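Local coordinates for probable zinc protease PqqL (Escherichia coli, PDB 6OFT), which probably acts in the periplasm as a zinc-dependent endopeptidase of the M16 family, this chain being the first half of the protein, at residues P398-T401 with Y402-S405; K406-W409 with Q410-T413; P68-K71 with V72-T75. One frame throughout, in Å; residues are numbered along the deposited sequence.

Contact 1: residues P398-T401 with Y402-S405; sequences PEET and YQLS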
ATOM      1  N   PRO A 398      -1.606 -11.471 -16.241  1.00 23.44           N
ATOM      2  CA  PRO A 398      -0.599 -10.808 -17.096  1.00 24.41           C
ATOM      3  C   PRO A 398      -1.074 -10.637 -18.551  1.00 28.47           C
ATOM      4  O   PRO A 398      -0.798  -9.601 -19.158  1.00 28.60           O
ATOM      5  CB  PRO A 398       0.609 -11.763 -17.026  1.00 25.90           C
ATOM      6  CG  PRO A 398       0.446 -12.459 -15.715  1.00 29.05           C
ATOM      7  CD  PRO A 398      -1.029 -12.660 -15.570  1.00 24.63           C
ATOM      8  N   GLU A 399      -1.806 -11.631 -19.094  1.00 25.59           N
ATOM      9  CA  GLU A 399      -2.349 -11.594 -20.462  1.00 25.53           C
ATOM     10  C   GLU A 399      -3.409 -10.489 -20.624  1.00 26.21           C
ATOM     11  O   GLU A 399      -3.311  -9.709 -21.569  1.00 24.69           O
ATOM     12  CB  GLU A 399      -2.888 -12.981 -20.859  1.00 27.61           C
ATOM     13  CG  GLU A 399      -3.533 -13.086 -22.234  1.00 37.10           C
ATOM     14  CD  GLU A 399      -2.709 -12.766 -23.467  1.00 47.12           C
ATOM     15  OE1 GLU A 399      -1.461 -12.836 -23.416  1.00 40.45           O
ATOM     16  OE2 GLU A 399      -3.334 -12.445 -24.501  1.00 38.56           O
ATOM     17  N   GLU A 400      -4.380 -10.387 -19.685  1.00 20.12           N
ATOM     18  CA  GLU A 400      -5.385  -9.317 -19.734  1.00 18.71           C
ATOM     19  C   GLU A 400      -4.734  -7.945 -19.609  1.00 22.19           C
ATOM     20  O   GLU A 400      -5.111  -7.028 -20.343  1.00 21.39           O
ATOM     21  CB  GLU A 400      -6.470  -9.504 -18.658  1.00 19.04           C
ATOM     22  CG  GLU A 400      -7.483  -8.369 -18.545  1.00 21.53           C
ATOM     23  CD  GLU A 400      -8.447  -8.109 -19.694  1.00 34.04           C
ATOM     24  OE1 GLU A 400      -9.312  -7.217 -19.544  1.00 35.42           O
ATOM     25  OE2 GLU A 400      -8.346  -8.781 -20.742  1.00 32.81           O
ATOM     26  N   THR A 401      -3.754  -7.797 -18.680  1.00 19.59           N
ATOM     27  CA  THR A 401      -3.026  -6.536 -18.461  1.00 18.96           C
ATOM     28  C   THR A 401      -2.350  -6.107 -19.766  1.00 24.00           C
ATOM     29  O   THR A 401      -2.484  -4.959 -20.172  1.00 24.76           O
ATOM     30  CB  THR A 401      -2.044  -6.673 -17.286  1.00 23.76           C
ATOM     31  OG1 THR A 401      -2.767  -7.092 -16.132  1.00 25.63           O
ATOM     32  CG2 THR A 401      -1.325  -5.383 -16.970  1.00 24.12           C
ATOM     33  N   TYR A 402      -1.677  -7.037 -20.440  1.00 22.96           N
ATOM     34  CA  TYR A 402      -1.014  -6.787 -21.722  1.00 24.31           C
ATOM     35  C   TYR A 402      -1.994  -6.358 -22.844  1.00 29.80           C
ATOM     36  O   TYR A 402      -1.749  -5.344 -23.512  1.00 29.57           O
ATOM     37  CB  TYR A 402      -0.179  -8.021 -22.127  1.00 26.13           C
ATOM     38  CG  TYR A 402       0.524  -7.868 -23.458  1.00 30.47           C
ATOM     39  CD1 TYR A 402       1.463  -6.860 -23.661  1.00 32.49           C
ATOM     40  CD2 TYR A 402       0.267  -8.745 -24.507  1.00 32.73           C
ATOM     41  CE1 TYR A 402       2.111  -6.712 -24.886  1.00 34.37           C
ATOM     42  CE2 TYR A 402       0.911  -8.609 -25.738  1.00 35.13           C
ATOM     43  CZ  TYR A 402       1.829  -7.586 -25.922  1.00 42.40           C
ATOM     44  OH  TYR A 402       2.486  -7.455 -27.117  1.00 46.35           O
ATOM     45  N   GLN A 403      -3.077  -7.148 -23.065  1.00 27.31           N
ATOM     46  CA  GLN A 403      -4.117  -6.885 -24.074  1.00 26.57           C
ATOM     47  C   GLN A 403      -4.844  -5.550 -23.802  1.00 29.31           C
ATOM     48  O   GLN A 403      -4.997  -4.744 -24.724  1.00 29.31           O
ATOM     49  CB  GLN A 403      -5.134  -8.038 -24.131  1.00 27.79           C
ATOM     50  CG  GLN A 403      -4.628  -9.315 -24.807  1.00 44.61           C
ATOM     51  CD  GLN A 403      -5.689 -10.403 -24.950  1.00 71.80           C
ATOM     52  OE1 GLN A 403      -5.674 -11.195 -25.902  1.00 70.35           O
ATOM     53  NE2 GLN A 403      -6.626 -10.491 -24.010  1.00 65.00           N
ATOM     54  N   LEU A 404      -5.243  -5.295 -22.536  1.00 25.37           N
ATOM     55  CA  LEU A 404      -5.913  -4.046 -22.137  1.00 25.31           C
ATOM     56  C   LEU A 404      -5.043  -2.837 -22.402  1.00 28.33           C
ATOM     57  O   LEU A 404      -5.560  -1.829 -22.860  1.00 26.73           O
ATOM     58  CB  LEU A 404      -6.281  -4.033 -20.643  1.00 25.66           C
ATOM     59  CG  LEU A 404      -7.610  -4.602 -20.202  1.00 31.41           C
ATOM     60  CD1 LEU A 404      -7.741  -4.501 -18.685  1.00 31.81           C
ATOM     61  CD2 LEU A 404      -8.802  -3.905 -20.887  1.00 32.91           C
ATOM     62  N   SER A 405      -3.739  -2.916 -22.055  1.00 25.45           N
ATOM     63  CA  SER A 405      -2.767  -1.835 -22.259  1.00 25.87           C
ATOM     64  C   SER A 405      -2.595  -1.542 -23.740  1.00 32.84           C
ATOM     65  O   SER A 405      -2.693  -0.386 -24.127  1.00 32.73           O
ATOM     66  CB  SER A 405      -1.422  -2.186 -21.634  1.00 27.40           C
ATOM     67  OG  SER A 405      -1.565  -2.415 -20.244  1.00 29.30           O
TER

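Contact 2: residues K406-W409 with Q410-T413; sequences KRLW and QQIT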
ATOM      1  N   LYS A 406      -2.387  -2.592 -24.576  1.00 32.48           N
ATOM      2  CA  LYS A 406      -2.246  -2.484 -26.033  1.00 32.90           C
ATOM      3  C   LYS A 406      -3.455  -1.778 -26.675  1.00 36.83           C
ATOM      4  O   LYS A 406      -3.287  -1.013 -27.627  1.00 37.95           O
ATOM      5  CB  LYS A 406      -2.082  -3.875 -26.666  1.00 35.88           C
ATOM      6  CG  LYS A 406      -0.649  -4.238 -27.026  1.00 52.39           C
ATOM      7  CD  LYS A 406      -0.509  -4.566 -28.501  1.00 64.97           C
ATOM      8  CE  LYS A 406       0.858  -5.106 -28.846  1.00 77.22           C
ATOM      9  NZ  LYS A 406       1.011  -5.349 -30.306  1.00 81.13           N
ATOM     10  N   ARG A 407      -4.660  -2.045 -26.166  1.00 31.46           N
ATOM     11  CA  ARG A 407      -5.889  -1.469 -26.703  1.00 30.98           C
ATOM     12  C   ARG A 407      -6.293  -0.122 -26.058  1.00 32.90           C
ATOM     13  O   ARG A 407      -6.605   0.811 -26.780  1.00 32.35           O
ATOM     14  CB  ARG A 407      -7.029  -2.490 -26.609  1.00 30.19           C
ATOM     15  CG  ARG A 407      -8.385  -1.961 -27.081  1.00 40.19           C
ATOM     16  CD  ARG A 407      -9.439  -3.039 -27.089  1.00 43.80           C
ATOM     17  NE  ARG A 407      -9.689  -3.571 -25.753  1.00 43.30           N
ATOM     18  CZ  ARG A 407     -10.641  -3.130 -24.942  1.00 55.93           C
ATOM     19  NH1 ARG A 407     -11.447  -2.145 -25.326  1.00 41.24           N
ATOM     20  NH2 ARG A 407     -10.801  -3.673 -23.745  1.00 44.57           N
ATOM     21  N   LEU A 408      -6.358  -0.040 -24.728  1.00 28.52           N
ATOM     22  CA  LEU A 408      -6.813   1.181 -24.054  1.00 27.65           C
ATOM     23  C   LEU A 408      -5.806   2.336 -24.067  1.00 32.37           C
ATOM     24  O   LEU A 408      -6.236   3.495 -24.052  1.00 31.53           O
ATOM     25  CB  LEU A 408      -7.295   0.905 -22.623  1.00 26.67           C
ATOM     26  CG  LEU A 408      -8.522  -0.021 -22.503  1.00 30.76           C
ATOM     27  CD1 LEU A 408      -8.877  -0.248 -21.054  1.00 29.80           C
ATOM     28  CD2 LEU A 408      -9.741   0.534 -23.273  1.00 30.29           C
ATOM     29  N   TRP A 409      -4.486   2.044 -24.105  1.00 29.48           N
ATOM     30  CA  TRP A 409      -3.477   3.110 -24.123  1.00 29.39           C
ATOM     31  C   TRP A 409      -3.503   3.937 -25.409  1.00 31.46           C
ATOM     32  O   TRP A 409      -2.936   5.023 -25.414  1.00 29.64           O
ATOM     33  CB  TRP A 409      -2.057   2.588 -23.853  1.00 28.56           C
ATOM     34  CG  TRP A 409      -1.773   2.100 -22.460  1.00 29.21           C
ATOM     35  CD1 TRP A 409      -2.560   2.242 -21.357  1.00 31.76           C
ATOM     36  CD2 TRP A 409      -0.583   1.427 -22.021  1.00 29.11           C
ATOM     37  NE1 TRP A 409      -1.938   1.701 -20.257  1.00 31.04           N
ATOM     38  CE2 TRP A 409      -0.725   1.188 -20.635  1.00 32.54           C
ATOM     39  CE3 TRP A 409       0.595   1.003 -22.665  1.00 30.70           C
ATOM     40  CZ2 TRP A 409       0.257   0.532 -19.884  1.00 31.85           C
ATOM     41  CZ3 TRP A 409       1.569   0.359 -21.917  1.00 31.94           C
ATOM     42  CH2 TRP A 409       1.391   0.119 -20.548  1.00 32.13           C
ATOM     43  N   GLN A 410      -4.203   3.479 -26.477  1.00 28.47           N
ATOM     44  CA  GLN A 410      -4.285   4.273 -27.710  1.00 29.18           C
ATOM     45  C   GLN A 410      -5.218   5.499 -27.518  1.00 31.13           C
ATOM     46  O   GLN A 410      -5.168   6.449 -28.300  1.00 31.04           O
ATOM     47  CB  GLN A 410      -4.613   3.417 -28.953  1.00 32.39           C
ATOM     48  CG  GLN A 410      -5.980   2.746 -28.982  1.00 55.59           C
ATOM     49  CD  GLN A 410      -6.021   1.476 -29.815  1.00 73.42           C
ATOM     50  OE1 GLN A 410      -5.176   0.575 -29.700  1.00 69.22           O
ATOM     51  NE2 GLN A 410      -7.038   1.354 -30.648  1.00 63.20           N
ATOM     52  N   GLN A 411      -5.977   5.515 -26.411  1.00 25.70           N
ATOM     53  CA  GLN A 411      -6.808   6.650 -26.000  1.00 25.01           C
ATOM     54  C   GLN A 411      -5.959   7.687 -25.217  1.00 26.45           C
ATOM     55  O   GLN A 411      -6.430   8.793 -24.945  1.00 24.82           O
ATOM     56  CB  GLN A 411      -7.988   6.164 -25.136  1.00 26.39           C
ATOM     57  CG  GLN A 411      -9.109   5.598 -25.988  1.00 39.53           C
ATOM     58  CD  GLN A 411     -10.195   5.013 -25.151  1.00 49.33           C
ATOM     59  OE1 GLN A 411     -10.968   5.728 -24.514  1.00 42.73           O
ATOM     60  NE2 GLN A 411     -10.272   3.694 -25.129  1.00 42.57           N
ATOM     61  N   ILE A 412      -4.721   7.317 -24.842  1.00 21.93           N
ATOM     62  CA  ILE A 412      -3.803   8.212 -24.115  1.00 21.04           C
ATOM     63  C   ILE A 412      -2.940   8.943 -25.129  1.00 24.51           C
ATOM     64  O   ILE A 412      -2.198   8.311 -25.880  1.00 25.42           O
ATOM     65  CB  ILE A 412      -2.981   7.449 -23.044  1.00 23.53           C
ATOM     66  CG1 ILE A 412      -3.937   6.725 -22.053  1.00 23.55           C
ATOM     67  CG2 ILE A 412      -1.982   8.398 -22.310  1.00 24.05           C
ATOM     68  CD1 ILE A 412      -3.278   5.709 -21.163  1.00 28.17           C
ATOM     69  N   THR A 413      -3.079  10.269 -25.194  1.00 21.13           N
ATOM     70  CA  THR A 413      -2.331  11.083 -26.156  1.00 20.91           C
ATOM     71  C   THR A 413      -1.516  12.140 -25.444  1.00 24.57           C
ATOM     72  O   THR A 413      -1.667  12.339 -24.241  1.00 22.78           O
ATOM     73  CB  THR A 413      -3.273  11.740 -27.190  1.00 25.36           C
ATOM     74  OG1 THR A 413      -4.174  12.617 -26.515  1.00 22.09           O
ATOM     75  CG2 THR A 413      -4.022  10.726 -28.056  1.00 24.95           C
TER
HETATM   76  O   HOH W   1      -8.825   2.424 -27.157  1.00 39.09           O

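Contact 3: residues P68-K71 with V72-T75; sequences PGNK and VIET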
ATOM      1  N   PRO A  68      -4.877 -23.128  24.216  1.00 31.04           N
ATOM      2  CA  PRO A  68      -4.682 -21.990  25.134  1.00 30.68           C
ATOM      3  C   PRO A  68      -3.210 -21.612  25.298  1.00 31.51           C
ATOM      4  O   PRO A  68      -2.341 -22.378  24.897  1.00 29.91           O
ATOM      5  CB  PRO A  68      -5.296 -22.485  26.445  1.00 33.68           C
ATOM      6  CG  PRO A  68      -5.170 -23.979  26.375  1.00 38.48           C
ATOM      7  CD  PRO A  68      -5.308 -24.345  24.946  1.00 33.38           C
ATOM      8  N   GLY A  69      -2.951 -20.436  25.864  1.00 28.71           N
ATOM      9  CA  GLY A  69      -1.601 -19.930  26.102  1.00 29.07           C
ATOM     10  C   GLY A  69      -0.706 -19.939  24.874  1.00 32.94           C
ATOM     11  O   GLY A  69      -1.077 -19.416  23.823  1.00 30.68           O
ATOM     12  N   ASN A  70       0.452 -20.592  24.992  1.00 31.30           N
ATOM     13  CA  ASN A  70       1.449 -20.708  23.928  1.00 31.02           C
ATOM     14  C   ASN A  70       1.256 -21.932  22.989  1.00 33.08           C
ATOM     15  O   ASN A  70       2.122 -22.197  22.145  1.00 32.00           O
ATOM     16  CB  ASN A  70       2.849 -20.737  24.559  1.00 30.80           C
ATOM     17  CG  ASN A  70       3.943 -20.340  23.604  1.00 45.58           C
ATOM     18  OD1 ASN A  70       3.841 -19.343  22.888  1.00 34.95           O
ATOM     19  ND2 ASN A  70       5.009 -21.126  23.565  1.00 41.31           N
ATOM     20  N   LYS A  71       0.129 -22.656  23.108  1.00 29.09           N
ATOM     21  CA  LYS A  71      -0.089 -23.870  22.315  1.00 28.86           C
ATOM     22  C   LYS A  71      -0.210 -23.641  20.795  1.00 30.16           C
ATOM     23  O   LYS A  71       0.165 -24.545  20.056  1.00 28.86           O
ATOM     24  CB  LYS A  71      -1.269 -24.704  22.839  1.00 31.77           C
ATOM     25  CG  LYS A  71      -1.038 -25.303  24.230  1.00 43.56           C
ATOM     26  CD  LYS A  71      -0.104 -26.511  24.226  1.00 53.56           C
ATOM     27  CE  LYS A  71       0.176 -27.024  25.615  1.00 64.57           C
ATOM     28  NZ  LYS A  71       1.474 -27.748  25.678  1.00 73.94           N
ATOM     29  N   VAL A  72      -0.688 -22.466  20.322  1.00 26.98           N
ATOM     30  CA  VAL A  72      -0.774 -22.185  18.870  1.00 27.50           C
ATOM     31  C   VAL A  72       0.650 -22.128  18.284  1.00 27.60           C
ATOM     32  O   VAL A  72       0.922 -22.766  17.262  1.00 25.21           O
ATOM     33  CB  VAL A  72      -1.651 -20.928  18.529  1.00 32.59           C
ATOM     34  CG1 VAL A  72      -1.211 -20.221  17.249  1.00 32.38           C
ATOM     35  CG2 VAL A  72      -3.124 -21.305  18.434  1.00 32.71           C
ATOM     36  N   ILE A  73       1.557 -21.429  18.990  1.00 23.74           N
ATOM     37  CA  ILE A  73       2.959 -21.275  18.599  1.00 23.58           C
ATOM     38  C   ILE A  73       3.704 -22.607  18.680  1.00 26.91           C
ATOM     39  O   ILE A  73       4.454 -22.936  17.754  1.00 26.41           O
ATOM     40  CB  ILE A  73       3.632 -20.125  19.397  1.00 26.20           C
ATOM     41  CG1 ILE A  73       3.025 -18.731  19.009  1.00 24.96           C
ATOM     42  CG2 ILE A  73       5.167 -20.153  19.309  1.00 27.56           C
ATOM     43  CD1 ILE A  73       3.249 -18.201  17.524  1.00 23.33           C
ATOM     44  N   GLU A  74       3.442 -23.394  19.735  1.00 23.75           N
ATOM     45  CA  GLU A  74       4.036 -24.724  19.931  1.00 23.90           C
ATOM     46  C   GLU A  74       3.566 -25.685  18.845  1.00 26.66           C
ATOM     47  O   GLU A  74       4.343 -26.547  18.430  1.00 25.77           O
ATOM     48  CB  GLU A  74       3.710 -25.297  21.332  1.00 25.53           C
ATOM     49  CG  GLU A  74       4.419 -24.581  22.479  1.00 37.87           C
ATOM     50  CD  GLU A  74       3.983 -24.919  23.897  1.00 61.19           C
ATOM     51  OE1 GLU A  74       3.334 -25.971  24.097  1.00 49.31           O
ATOM     52  OE2 GLU A  74       4.304 -24.129  24.816  1.00 60.69           O
ATOM     53  N   THR A  75       2.304 -25.541  18.377  1.00 22.71           N
ATOM     54  CA  THR A  75       1.776 -26.392  17.304  1.00 22.79           C
ATOM     55  C   THR A  75       2.490 -26.043  15.989  1.00 26.55           C
ATOM     56  O   THR A  75       2.921 -26.953  15.271  1.00 27.89           O
ATOM     57  CB  THR A  75       0.244 -26.310  17.213  1.00 29.29           C
ATOM     58  OG1 THR A  75      -0.319 -26.690  18.473  1.00 29.56           O
ATOM     59  CG2 THR A  75      -0.327 -27.214  16.121  1.00 27.71           C
TER
HETATM   60  O   HOH W   2      -2.169 -20.466  21.602  1.00 34.82           O
HETATM   61  O   HOH W   3       0.353 -19.639  21.076  1.00 41.85           O

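Contact 1: residues P398-T401 with Y402-S405
The first two turns of helix 398-408 join Pro398-Thr401 to Tyr402-Ser405 by four consecutive i to i+4 backbone hydrogen bonds, the regular ladder of an alpha helix. Tyr402 N donates to Pro398 O, Gln403 N to Glu399 O and Ser405 N to Thr401 O; between them Leu404 N meets Glu400 O at 2.8 Å with an N-H...O angle of 165°. Thr401 O carries a second load. Ser405 OG, set beside its own backbone N (chi1 -59°), donates to it at 2.7 Å, and this hydroxyl and Ser405 N come from opposite faces of the carbonyl plane. The hydroxyl of Thr401 itself turns back to Ser397 O, while Ser397 OG receives Glu400 N at the start of the helix. Glu400 bends at chi2 and brings its carboxylate across Leu404, with OE1 3.2 Å from Leu404 CG and 3.3 Å from Leu404 CD1. With an alanine at Glu400 the carboxylate is gone, and Leu404 CG and CD1 would probably lose their cover on that flank. Glu399 also bends at chi2, and its carboxylate is turned 64° from the amide of Gln403; OE2 of Glu399 stands 3.0 Å from Gln403 OE1, a meeting of two acceptors. Tyr402 touches Leu366 and Lys367 of helix 352-371, while Leu404 and Ser405 touch Phe274 of helix 271-296. Glu399 and Glu400 lie in the first turn, where the positive end of the helix dipole would probably favour their negative charge, and the doubly gripped Thr401 carbonyl gives the buried Ser405 hydroxyl an acceptor within its own helix.

Contact 2: residues K406-W409 with Q410-T413
Arg407 O lies 3.0 Å from Gln410 CG, which is wedged between its own backbone N and carbonyl carbon (chi1 65°). The same Arg407 O accepts a hydrogen bond from a water at 2.8 Å, and that water accepts from Gln411 NE2, also at 2.8 Å, so the amide of Gln411 is tied back to the helix. The guanidinium of Arg407 has its own partner, a salt bridge to Glu271. Leu408 O is reached by Gln411 N at 3.1 Å from well above the carbonyl plane, an i to i+3 bond, as in a 3-10 turn. Leu408 CD2 runs beside Gln411 NE2, both side chains pointing the same way. Trp409 repeats the pattern: its O accepts Ile412 N at 3.0 Å, while Trp409 CD1 touches Ile412 CD1 at 3.5 Å, the two side chains lying alongside each other. Lys359 of helix 352-371 also donates to Trp409 O and to Ile412 O. Lys406 touches Leu363 of the same helix. The buried indole of Trp409 packs between that helix, at Arg362, Leu363 and Leu366, and helix 271-296, at Ala278 and Met282.

Contact 3: residues P68-K71 with V72-T75
Asn70 and Lys71 pass their carbonyls to the first turn of helix 71-77: Asn70 O accepts Glu74 N at 3.0 Å, and Lys71 O accepts Thr75 N at 2.9 Å. Just before, Pro68 to Lys71 form a type II' beta turn closed by Lys71 N to Pro68 O; Gly69 sits at its second position with positive phi (52°), which favours glycine. Two waters lie between Gly69 O and the N-H groups of Val72 and Ile73, accepting from these, so solvent accepts from N-H groups of the first helical turn. Asn70 occupies the N-cap position, but its side chain makes no capping bond there. Instead, with CG anti to the backbone N (chi1 -158°), its ND2 makes a weak bond of 3.3 Å to Glu74 OE2, the amide and carboxylate planes nearly perpendicular. The other oxygen, Glu74 OE1, is met almost head-on by Lys71 NZ at 3.0 Å in a salt bridge, so the carboxylate is held mainly through OE1, with a weak second bond at OE2. Thr75 OG1 donates to Lys71 O at 2.7 Å. This hydroxyl and the backbone N of Thr75 approach that carbonyl from opposite faces. Inward, Val72 and Thr75 rest on Trp67; Val72 also touches Trp120, and Thr75 touches Gln112 and Ile116, of helix 107-122.

Along the chain contact 3 comes first, in the M16 peptidase family region, and contacts 1 and 2 follow much later in direct succession. Contacts 1 and 2 share helix 398-408, their centres 12 Å apart: one covers its opening turns, the other its end and the passage toward helix 414-425. Both pack against helices 271-296 and 352-371. Contact 3 lies about 45 Å from contact 1 and 54 Å from contact 2, centre to centre, and opposite contact 2 across the chain's centre. It is near the predicted zinc site, Asn70 being about 8 Å from Glu134 between side chains, whereas contacts 1 and 2 belong to a helical layer remote from that site.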